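P-47 protein (Clostridium botulinum, PDB 6EKT) may form part of a progenitor toxin complex that protects botulinum neurotoxin on its way through the host gut, and has the fold of tubular lipid-binding proteins. Local coordinates at residues Ala353-Asp358 against Phe397-Asn402; Phe344-Thr349 against Thr422-Asn427; Gly313-Ile318 against Gln339-Phe344. One frame throughout, in Å; residues are numbered along the deposited sequence. Where two conformers were deposited one is given.

All three contacts gather round one curled antiparallel sheet, in which strand 329-347 lies between strands 315-326 and 352-368. Contact 3 pairs it with 315-326, and contact 1 continues the sheet from 352-368 to the short strand 397-398. Contact 2 is of another kind: its residues 344-349 pack side chains against strand 421-426, the outermost strand of a second sheet. Phe-344 belongs to both contacts 2 and 3, whose centres are about 15 Å apart. Contact 1 lies closer, about 10 Å from contact 2 and 11 Å from contact 3, centre to centre. Asn-342 ND2 reaches Glu-356 O at 2.7 Å, and Val-345 N meets Tyr-354 O at 2.8 Å, probable hydrogen bonds tying contact 1 to the others.

Contact 1 of 3, residues Ala353-Asp358 against Phe397-Asn402; sequences AYFEVD and FELINN
Phe-355 and Phe-397 are neighbours on adjacent antiparallel strands, their side chains running side by side in the same direction. Starting from the backbone of Phe-355, CB sits 3.9 Å from Phe-397 O and rises over one face of the Phe-397 ring, towards its rim. CG stands opposite the carbonyl carbon (chi1 -71°), and the ring then leans to its neighbour: CD2 comes 3.5 Å from Phe-397 CZ, over that ring's face, while the two planes meet obliquely, at 35°. Further out, CE2 meets Leu-399 CD2 at 3.9 Å, with the methyl at the ring's edge. Phe-247 of helix 244-252 touches both Phe-355 and Leu-399, and Leu-316 packs on the two phenylalanines.

Beneath the rings, Phe-355 N donates to Phe-397 O at 2.8 Å in a nearly straight bond, and Leu-399 N reaches Ala-353 O at the same length. Between the same two residues, water 1 accepts from Ala-353 N and donates to Leu-399 O, standing in for a second direct bond where the chains part. The chemistry is therefore divided: peptide groups and one water fix the register, while a buried apolar cluster fills the side facing helix 244-252.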
loop_
_atom_site.group_PDB
_atom_site.type_symbol
_atom_site.label_atom_id
_atom_site.label_comp_id
_atom_site.label_asym_id
_atom_site.label_seq_id
_atom_site.Cartn_x
_atom_site.Cartn_y
_atom_site.Cartn_z
ATOM N N ALA A 353 -11.823 2.921 -12.998
ATOM C CA ALA A 353 -11.910 1.834 -12.025
ATOM C C ALA A 353 -13.334 1.859 -11.505
ATOM O O ALA A 353 -13.803 2.883 -10.985
ATOM C CB ALA A 353 -10.939 2.045 -10.887
ATOM N N TYR A 354 -14.018 0.729 -11.655
ATOM C CA TYR A 354 -15.446 0.657 -11.382
ATOM C C TYR A 354 -15.858 -0.752 -10.998
ATOM O O TYR A 354 -15.138 -1.732 -11.249
ATOM C CB TYR A 354 -16.253 1.163 -12.607
ATOM C CG TYR A 354 -16.057 0.346 -13.882
ATOM C CD1 TYR A 354 -14.989 0.602 -14.752
ATOM C CD2 TYR A 354 -16.951 -0.689 -14.214
ATOM C CE1 TYR A 354 -14.812 -0.144 -15.919
ATOM C CE2 TYR A 354 -16.778 -1.445 -15.370
ATOM C CZ TYR A 354 -15.713 -1.174 -16.214
ATOM O OH TYR A 354 -15.560 -1.933 -17.352
ATOM N N PHE A 355 -17.038 -0.838 -10.397
ATOM C CA PHE A 355 -17.670 -2.097 -10.120
ATOM C C PHE A 355 -18.803 -2.292 -11.146
ATOM O O PHE A 355 -19.673 -1.434 -11.272
ATOM C CB PHE A 355 -18.178 -2.118 -8.685
ATOM C CG PHE A 355 -17.077 -2.195 -7.658
ATOM C CD1 PHE A 355 -16.556 -3.432 -7.278
ATOM C CD2 PHE A 355 -16.542 -1.025 -7.090
ATOM C CE1 PHE A 355 -15.544 -3.504 -6.338
ATOM C CE2 PHE A 355 -15.528 -1.098 -6.137
ATOM C CZ PHE A 355 -15.035 -2.341 -5.762
ATOM N N GLU A 356 -18.728 -3.394 -11.895
ATOM C CA GLU A 356 -19.685 -3.730 -12.949
ATOM C C GLU A 356 -21.052 -3.982 -12.360
ATOM O O GLU A 356 -21.165 -4.453 -11.224
ATOM C CB GLU A 356 -19.270 -5.018 -13.667
ATOM C CG GLU A 356 -18.265 -4.890 -14.796
ATOM C CD GLU A 356 -17.927 -6.241 -15.413
ATOM O OE1 GLU A 356 -18.413 -7.282 -14.896
ATOM O OE2 GLU A 356 -17.154 -6.270 -16.398
ATOM N N VAL A 357 -22.090 -3.715 -13.158
ATOM C CA VAL A 357 -23.447 -4.165 -12.819
ATOM C C VAL A 357 -23.472 -5.688 -12.955
ATOM O O VAL A 357 -22.831 -6.249 -13.863
ATOM C CB VAL A 357 -24.491 -3.514 -13.764
ATOM C CG1 VAL A 357 -25.900 -3.977 -13.431
ATOM C CG2 VAL A 357 -24.400 -1.990 -13.689
ATOM N N ASP A 358 -24.167 -6.353 -12.041
ATOM C CA ASP A 358 -24.335 -7.790 -12.112
ATOM C C ASP A 358 -25.246 -8.111 -13.302
ATOM O O ASP A 358 -26.332 -7.543 -13.431
ATOM C CB ASP A 358 -24.925 -8.306 -10.797
ATOM C CG ASP A 358 -24.866 -9.807 -10.670
ATOM O OD1 ASP A 358 -24.572 -10.518 -11.647
ATOM O OD2 ASP A 358 -25.127 -10.301 -9.562
ATOM N N PHE A 397 -20.914 1.074 -9.804
ATOM C CA PHE A 397 -20.476 2.469 -9.597
ATOM C C PHE A 397 -18.980 2.610 -9.880
ATOM O O PHE A 397 -18.255 1.607 -9.903
ATOM C CB PHE A 397 -20.798 2.944 -8.158
ATOM C CG PHE A 397 -20.125 2.121 -7.077
ATOM C CD1 PHE A 397 -20.715 0.934 -6.599
ATOM C CD2 PHE A 397 -18.900 2.527 -6.531
ATOM C CE1 PHE A 397 -20.095 0.179 -5.615
ATOM C CE2 PHE A 397 -18.282 1.771 -5.543
ATOM C CZ PHE A 397 -18.876 0.602 -5.091
ATOM N N GLU A 398 -18.542 3.851 -10.082
ATOM C CA GLU A 398 -17.157 4.156 -10.394
ATOM C C GLU A 398 -16.434 4.661 -9.153
ATOM O O GLU A 398 -17.002 5.408 -8.353
ATOM C CB GLU A 398 -17.126 5.230 -11.491
ATOM C CG GLU A 398 -15.918 5.200 -12.405
ATOM C CD GLU A 398 -16.034 6.225 -13.538
ATOM O OE1 GLU A 398 -17.101 6.317 -14.170
ATOM O OE2 GLU A 398 -15.050 6.935 -13.795
ATOM N N LEU A 399 -15.170 4.257 -8.997
ATOM C CA LEU A 399 -14.307 4.904 -8.036
ATOM C C LEU A 399 -13.784 6.183 -8.649
ATOM O O LEU A 399 -13.750 6.332 -9.879
ATOM C CB LEU A 399 -13.124 4.003 -7.656
ATOM C CG LEU A 399 -13.416 2.607 -7.082
ATOM C CD1 LEU A 399 -12.086 1.948 -6.732
ATOM C CD2 LEU A 399 -14.324 2.637 -5.856
ATOM N N ILE A 400 -13.376 7.104 -7.786
ATOM C CA ILE A 400 -12.575 8.248 -8.197
ATOM C C ILE A 400 -11.176 7.711 -8.441
ATOM O O ILE A 400 -10.550 7.116 -7.538
ATOM C CB ILE A 400 -12.508 9.321 -7.099
ATOM C CG1 ILE A 400 -13.900 9.884 -6.819
ATOM C CG2 ILE A 400 -11.512 10.429 -7.465
ATOM C CD1 ILE A 400 -14.093 10.223 -5.361
ATOM N N ASN A 401 -10.681 7.907 -9.658
ATOM C CA ASN A 401 -9.309 7.553 -9.946
ATOM C C ASN A 401 -8.398 8.707 -9.521
ATOM O O ASN A 401 -8.210 9.649 -10.290
ATOM C CB ASN A 401 -9.134 7.185 -11.436
ATOM C CG ASN A 401 -7.689 6.823 -11.797
ATOM O OD1 ASN A 401 -6.745 7.206 -11.110
ATOM N ND2 ASN A 401 -7.516 6.097 -12.895
ATOM N N ASN A 402 -7.874 8.642 -8.293
ATOM C CA ASN A 402 -6.796 9.549 -7.834
ATOM C C ASN A 402 -5.516 8.754 -7.516
ATOM O O ASN A 402 -4.774 9.097 -6.587
ATOM C CB ASN A 402 -7.242 10.355 -6.601
ATOM C CG ASN A 402 -7.511 9.475 -5.382
ATOM O OD1 ASN A 402 -7.627 8.252 -5.487
ATOM N ND2 ASN A 402 -7.593 10.098 -4.213
HETATM O O HOH W 1 -12.273 5.476 -12.113
#

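Contact 2 of 3, residues Phe344-Thr349 against Thr422-Asn427; sequences FVYNST and TNVTLN
Tyr-346 lays one face of its ring over Val-424, whose CG2 methyl stands 3.7 Å from the ring centroid and only 6° off the normal, a well-centred CH-pi contact. Val-424 CB follows beneath the inner part of the ring, 3.6 Å from Tyr-346 CG. With CG1 of Val-424 trans to its backbone N (chi1 177°), the valine splits its two branches between two aromatics: CG2 serves Tyr-346, and CG1 touches Phe-344 CZ at 3.9 Å. The Phe-344 ring also has Val-424 O near its plane, at the CE2 edge, and its CD2 lies 3.7 Å from Leu-426 CB. Ser-348 N sits over the opposite face of the tyrosine ring, offset to the rim.

The two strands run antiparallel, at 175°, but their axes stay 7.2 Å apart and no direct hydrogen bond joins them; strand 421-426 pairs instead with 430-434. The tyrosine hydroxyl does hold water 2, with Tyr-346 OH 2.8 Å from it. Strand 329-347 thus packs its side chains on a face of the outermost strand of the other sheet, so this junction rests on apolar and CH-pi contact, with one water linking the tyrosine hydroxyl, weakly, to the backbone carbonyl of Thr-422.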
loop_
_atom_site.group_PDB
_atom_site.type_symbol
_atom_site.label_atom_id
_atom_site.label_comp_id
_atom_site.label_asym_id
_atom_site.label_seq_id
_atom_site.Cartn_x
_atom_site.Cartn_y
_atom_site.Cartn_z
ATOM N N PHE A 344 -15.019 -5.900 -9.616
ATOM C CA PHE A 344 -14.112 -4.783 -9.872
ATOM C C PHE A 344 -13.452 -4.926 -11.249
ATOM O O PHE A 344 -13.059 -6.028 -11.637
ATOM C CB PHE A 344 -13.017 -4.671 -8.773
ATOM C CG PHE A 344 -12.033 -3.539 -9.028
ATOM C CD1 PHE A 344 -12.419 -2.198 -8.846
ATOM C CD2 PHE A 344 -10.749 -3.799 -9.507
ATOM C CE1 PHE A 344 -11.525 -1.156 -9.106
ATOM C CE2 PHE A 344 -9.856 -2.756 -9.771
ATOM C CZ PHE A 344 -10.250 -1.434 -9.582
ATOM N N VAL A 345 -13.335 -3.814 -11.977
ATOM C CA VAL A 345 -12.630 -3.747 -13.254
ATOM C C VAL A 345 -11.781 -2.486 -13.239
ATOM O O VAL A 345 -12.243 -1.426 -12.800
ATOM C CB VAL A 345 -13.593 -3.648 -14.479
ATOM C CG1 VAL A 345 -12.806 -3.533 -15.782
ATOM C CG2 VAL A 345 -14.529 -4.849 -14.552
ATOM N N TYR A 346 -10.542 -2.623 -13.708
ATOM C CA TYR A 346 -9.705 -1.490 -14.057
ATOM C C TYR A 346 -9.451 -1.570 -15.546
ATOM O O TYR A 346 -8.843 -2.531 -16.040
ATOM C CB TYR A 346 -8.381 -1.483 -13.271
ATOM C CG TYR A 346 -7.462 -0.338 -13.674
ATOM C CD1 TYR A 346 -7.848 0.996 -13.469
ATOM C CD2 TYR A 346 -6.216 -0.586 -14.278
ATOM C CE1 TYR A 346 -7.030 2.052 -13.834
ATOM C CE2 TYR A 346 -5.383 0.464 -14.646
ATOM C CZ TYR A 346 -5.797 1.776 -14.418
ATOM O OH TYR A 346 -4.996 2.826 -14.770
ATOM N N ASN A 347 -9.977 -0.581 -16.261
ATOM C CA ASN A 347 -9.746 -0.420 -17.689
ATOM C C ASN A 347 -8.459 0.392 -17.853
ATOM O O ASN A 347 -8.414 1.577 -17.505
ATOM C CB ASN A 347 -10.940 0.300 -18.317
ATOM C CG ASN A 347 -10.813 0.479 -19.822
ATOM O OD1 ASN A 347 -9.732 0.684 -20.357
ATOM N ND2 ASN A 347 -11.947 0.442 -20.503
ATOM N N SER A 348 -7.422 -0.261 -18.373
ATOM C CA SER A 348 -6.094 0.347 -18.507
ATOM C C SER A 348 -5.995 1.405 -19.619
ATOM O O SER A 348 -5.037 2.178 -19.644
ATOM C CB SER A 348 -5.037 -0.737 -18.701
ATOM O OG SER A 348 -5.350 -1.533 -19.831
ATOM N N THR A 349 -6.978 1.447 -20.520
ATOM C CA THR A 349 -6.976 2.421 -21.628
ATOM C C THR A 349 -7.528 3.778 -21.185
ATOM O O THR A 349 -6.841 4.798 -21.308
ATOM C CB THR A 349 -7.717 1.883 -22.873
ATOM O OG1 THR A 349 -7.270 0.550 -23.141
ATOM C CG2 THR A 349 -7.449 2.761 -24.113
ATOM N N THR A 422 0.542 1.709 -13.648
ATOM C CA THR A 422 0.555 0.623 -14.632
ATOM C C THR A 422 -0.550 -0.413 -14.416
ATOM O O THR A 422 -1.072 -0.967 -15.378
ATOM C CB THR A 422 1.915 -0.101 -14.646
ATOM O OG1 THR A 422 2.268 -0.463 -13.311
ATOM C CG2 THR A 422 3.006 0.793 -15.228
ATOM N N ASN A 423 -0.884 -0.697 -13.157
ATOM C CA ASN A 423 -1.894 -1.694 -12.831
ATOM C C ASN A 423 -2.622 -1.338 -11.537
ATOM O O ASN A 423 -2.046 -0.752 -10.623
ATOM C CB ASN A 423 -1.289 -3.108 -12.717
ATOM C CG ASN A 423 -0.818 -3.680 -14.052
ATOM O OD1 ASN A 423 0.334 -4.084 -14.183
ATOM N ND2 ASN A 423 -1.703 -3.716 -15.045
ATOM N N VAL A 424 -3.902 -1.691 -11.481
ATOM C CA VAL A 424 -4.747 -1.454 -10.314
ATOM C C VAL A 424 -5.518 -2.749 -10.121
ATOM O O VAL A 424 -6.253 -3.181 -11.019
ATOM C CB VAL A 424 -5.719 -0.269 -10.534
ATOM C CG1 VAL A 424 -6.640 -0.092 -9.348
ATOM C CG2 VAL A 424 -4.956 1.028 -10.796
ATOM N N THR A 425 -5.359 -3.350 -8.943
ATOM C CA THR A 425 -5.931 -4.656 -8.644
ATOM C C THR A 425 -6.699 -4.619 -7.326
ATOM O O THR A 425 -6.197 -4.103 -6.326
ATOM C CB THR A 425 -4.792 -5.718 -8.564
ATOM O OG1 THR A 425 -4.127 -5.780 -9.829
ATOM C CG2 THR A 425 -5.336 -7.119 -8.245
ATOM N N LEU A 426 -7.901 -5.199 -7.320
ATOM C CA LEU A 426 -8.562 -5.532 -6.072
ATOM C C LEU A 426 -8.464 -7.021 -5.796
ATOM O O LEU A 426 -8.953 -7.813 -6.574
ATOM C CB LEU A 426 -10.035 -5.077 -6.084
ATOM C CG LEU A 426 -10.840 -5.344 -4.810
ATOM C CD1 LEU A 426 -10.254 -4.562 -3.639
ATOM C CD2 LEU A 426 -12.329 -5.010 -5.050
ATOM N N ASN A 427 -7.830 -7.394 -4.685
ATOM C CA ASN A 427 -7.781 -8.785 -4.263
ATOM C C ASN A 427 -7.682 -8.824 -2.743
ATOM O O ASN A 427 -6.598 -9.047 -2.186
ATOM C CB ASN A 427 -6.609 -9.528 -4.917
ATOM C CG ASN A 427 -6.702 -11.024 -4.735
ATOM O OD1 ASN A 427 -7.703 -11.531 -4.244
ATOM N ND2 ASN A 427 -5.657 -11.748 -5.147
HETATM O O HOH W 2 -2.787 1.949 -16.269
#

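Contact 3 of 3, residues Gly313-Ile318 against Gln339-Phe344; sequences GNKLKI and QSINKF
The beta hairpin of strands 315-326 and 329-347 supplies this contact, a regular antiparallel ladder close to the open ends of its two arms. Leu-316 and Asn-342 form one hydrogen-bonded pair, with Leu-316 N to Asn-342 O at 2.9 Å and Asn-342 N to Leu-316 O at 2.8 Å; Ile-318 and Ser-340 form the next. Phe-344 N closes the row on Asn-314 O, 2.9 Å away. Water 3 adds a bridge here, accepting from Asn-314 ND2 and donating to Phe-344 O.

On the face bearing the lysines, Lys-315 CD lies against Ile-341 CG2 at 3.6 Å, and its CG passes Lys-343 CB. A bend at chi4 (77°) brings Lys-315 NZ to Asn-314 OD1, 3.0 Å away and on a lone pair, while Glu-312 gives the ammonium a salt bridge. On the other face, Ser-340 OG donates to Asn-342 OD1 at 2.7 Å, and the same oxygen is approached by Ile-318 CD1 at 3.4 Å. Asn-342 ND2 bonds to Glu-356 O on the next strand. Both ends of this buried amide are therefore engaged, and its rotation should be well fixed, whereas the lysine face combines aliphatic packing with an ammonium held by an amide and a carboxylate.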
loop_
_atom_site.group_PDB
_atom_site.type_symbol
_atom_site.label_atom_id
_atom_site.label_comp_id
_atom_site.label_asym_id
_atom_site.label_seq_id
_atom_site.Cartn_x
_atom_site.Cartn_y
_atom_site.Cartn_z
ATOM N N GLY A 313 -12.360 -11.943 -3.338
ATOM C CA GLY A 313 -11.245 -11.014 -3.379
ATOM C C GLY A 313 -11.480 -9.791 -4.251
ATOM O O GLY A 313 -11.072 -8.690 -3.903
ATOM N N ASN A 314 -12.134 -9.973 -5.392
ATOM C CA ASN A 314 -12.195 -8.889 -6.392
ATOM C C ASN A 314 -13.632 -8.432 -6.704
ATOM O O ASN A 314 -13.856 -7.746 -7.690
ATOM C CB ASN A 314 -11.493 -9.324 -7.696
ATOM C CG ASN A 314 -12.244 -10.425 -8.441
ATOM O OD1 ASN A 314 -12.875 -11.300 -7.825
ATOM N ND2 ASN A 314 -12.171 -10.402 -9.783
ATOM N N LYS A 315 -14.593 -8.850 -5.889
ATOM C CA LYS A 315 -16.011 -8.496 -6.139
ATOM C C LYS A 315 -16.661 -7.986 -4.857
ATOM O O LYS A 315 -16.174 -8.242 -3.735
ATOM C CB LYS A 315 -16.783 -9.721 -6.673
ATOM C CG LYS A 315 -16.119 -10.425 -7.858
ATOM C CD LYS A 315 -16.861 -11.679 -8.293
ATOM C CE LYS A 315 -16.069 -12.487 -9.319
ATOM N NZ LYS A 315 -14.958 -13.284 -8.694
ATOM N N LEU A 316 -17.775 -7.281 -5.020
ATOM C CA LEU A 316 -18.628 -6.931 -3.909
ATOM C C LEU A 316 -19.875 -7.799 -3.988
ATOM O O LEU A 316 -20.457 -7.944 -5.075
ATOM C CB LEU A 316 -19.006 -5.439 -3.959
ATOM C CG LEU A 316 -17.886 -4.417 -3.804
ATOM C CD1 LEU A 316 -18.449 -3.027 -4.094
ATOM C CD2 LEU A 316 -17.239 -4.495 -2.421
ATOM N N LYS A 317 -20.256 -8.398 -2.859
ATOM C CA LYS A 317 -21.527 -9.099 -2.750
ATOM C C LYS A 317 -22.439 -8.176 -1.968
ATOM O O LYS A 317 -22.131 -7.787 -0.832
ATOM C CB LYS A 317 -21.373 -10.457 -2.043
ATOM C CG LYS A 317 -22.679 -11.223 -1.817
ATOM C CD LYS A 317 -22.443 -12.605 -1.189
ATOM C CE LYS A 317 -22.299 -13.693 -2.241
ATOM N NZ LYS A 317 -22.297 -15.067 -1.638
ATOM N N ILE A 318 -23.575 -7.846 -2.579
ATOM C CA ILE A 318 -24.513 -6.865 -2.034
ATOM C C ILE A 318 -25.824 -7.598 -1.802
ATOM O O ILE A 318 -26.377 -8.209 -2.729
ATOM C CB ILE A 318 -24.726 -5.645 -2.978
ATOM C CG1 ILE A 318 -23.396 -4.942 -3.253
ATOM C CG2 ILE A 318 -25.740 -4.671 -2.376
ATOM C CD1 ILE A 318 -23.406 -3.979 -4.433
ATOM N N GLN A 339 -29.901 -9.945 -4.306
ATOM C CA GLN A 339 -28.512 -10.346 -4.100
ATOM C C GLN A 339 -27.714 -10.122 -5.392
ATOM O O GLN A 339 -27.987 -10.783 -6.400
ATOM C CB GLN A 339 -28.455 -11.816 -3.664
ATOM C CG GLN A 339 -29.282 -12.151 -2.423
ATOM C CD GLN A 339 -30.712 -12.550 -2.734
ATOM O OE1 GLN A 339 -31.008 -13.098 -3.800
ATOM N NE2 GLN A 339 -31.614 -12.289 -1.794
ATOM N N SER A 340 -26.737 -9.208 -5.346
ATOM C CA SER A 340 -25.957 -8.799 -6.512
ATOM C C SER A 340 -24.481 -9.069 -6.257
ATOM O O SER A 340 -23.992 -8.877 -5.136
ATOM C CB SER A 340 -26.153 -7.305 -6.729
ATOM O OG SER A 340 -25.496 -6.843 -7.889
ATOM N N ILE A 341 -23.789 -9.519 -7.289
ATOM C CA ILE A 341 -22.331 -9.693 -7.240
ATOM C C ILE A 341 -21.722 -8.763 -8.273
ATOM O O ILE A 341 -22.029 -8.867 -9.464
ATOM C CB ILE A 341 -21.923 -11.168 -7.486
ATOM C CG1 ILE A 341 -22.567 -12.065 -6.420
ATOM C CG2 ILE A 341 -20.395 -11.311 -7.484
ATOM C CD1 ILE A 341 -22.707 -13.530 -6.805
ATOM N N ASN A 342 -20.862 -7.855 -7.818
ATOM C CA ASN A 342 -20.375 -6.764 -8.662
ATOM C C ASN A 342 -18.853 -6.779 -8.734
ATOM O O ASN A 342 -18.174 -6.480 -7.733
ATOM C CB ASN A 342 -20.870 -5.428 -8.132
ATOM C CG ASN A 342 -22.396 -5.332 -8.138
ATOM O OD1 ASN A 342 -23.059 -5.890 -7.264
ATOM N ND2 ASN A 342 -22.954 -4.679 -9.162
ATOM N N LYS A 343 -18.341 -7.126 -9.921
ATOM C CA LYS A 343 -16.905 -7.352 -10.121
ATOM C C LYS A 343 -16.153 -6.043 -10.315
ATOM O O LYS A 343 -16.555 -5.203 -11.122
ATOM C CB LYS A 343 -16.667 -8.274 -11.325
ATOM C CG LYS A 343 -15.199 -8.672 -11.522
ATOM C CD LYS A 343 -14.858 -8.975 -12.971
ATOM C CE LYS A 343 -15.156 -10.418 -13.331
ATOM N NZ LYS A 343 -15.007 -10.609 -14.806
ATOM N N PHE A 344 -15.019 -5.900 -9.616
ATOM C CA PHE A 344 -14.112 -4.783 -9.872
ATOM C C PHE A 344 -13.452 -4.926 -11.249
ATOM O O PHE A 344 -13.059 -6.028 -11.637
ATOM C CB PHE A 344 -13.017 -4.671 -8.773
ATOM C CG PHE A 344 -12.033 -3.539 -9.028
ATOM C CD1 PHE A 344 -12.419 -2.198 -8.846
ATOM C CD2 PHE A 344 -10.749 -3.799 -9.507
ATOM C CE1 PHE A 344 -11.525 -1.156 -9.106
ATOM C CE2 PHE A 344 -9.856 -2.756 -9.771
ATOM C CZ PHE A 344 -10.250 -1.434 -9.582
HETATM O O HOH W 3 -11.203 -7.736 -10.754
#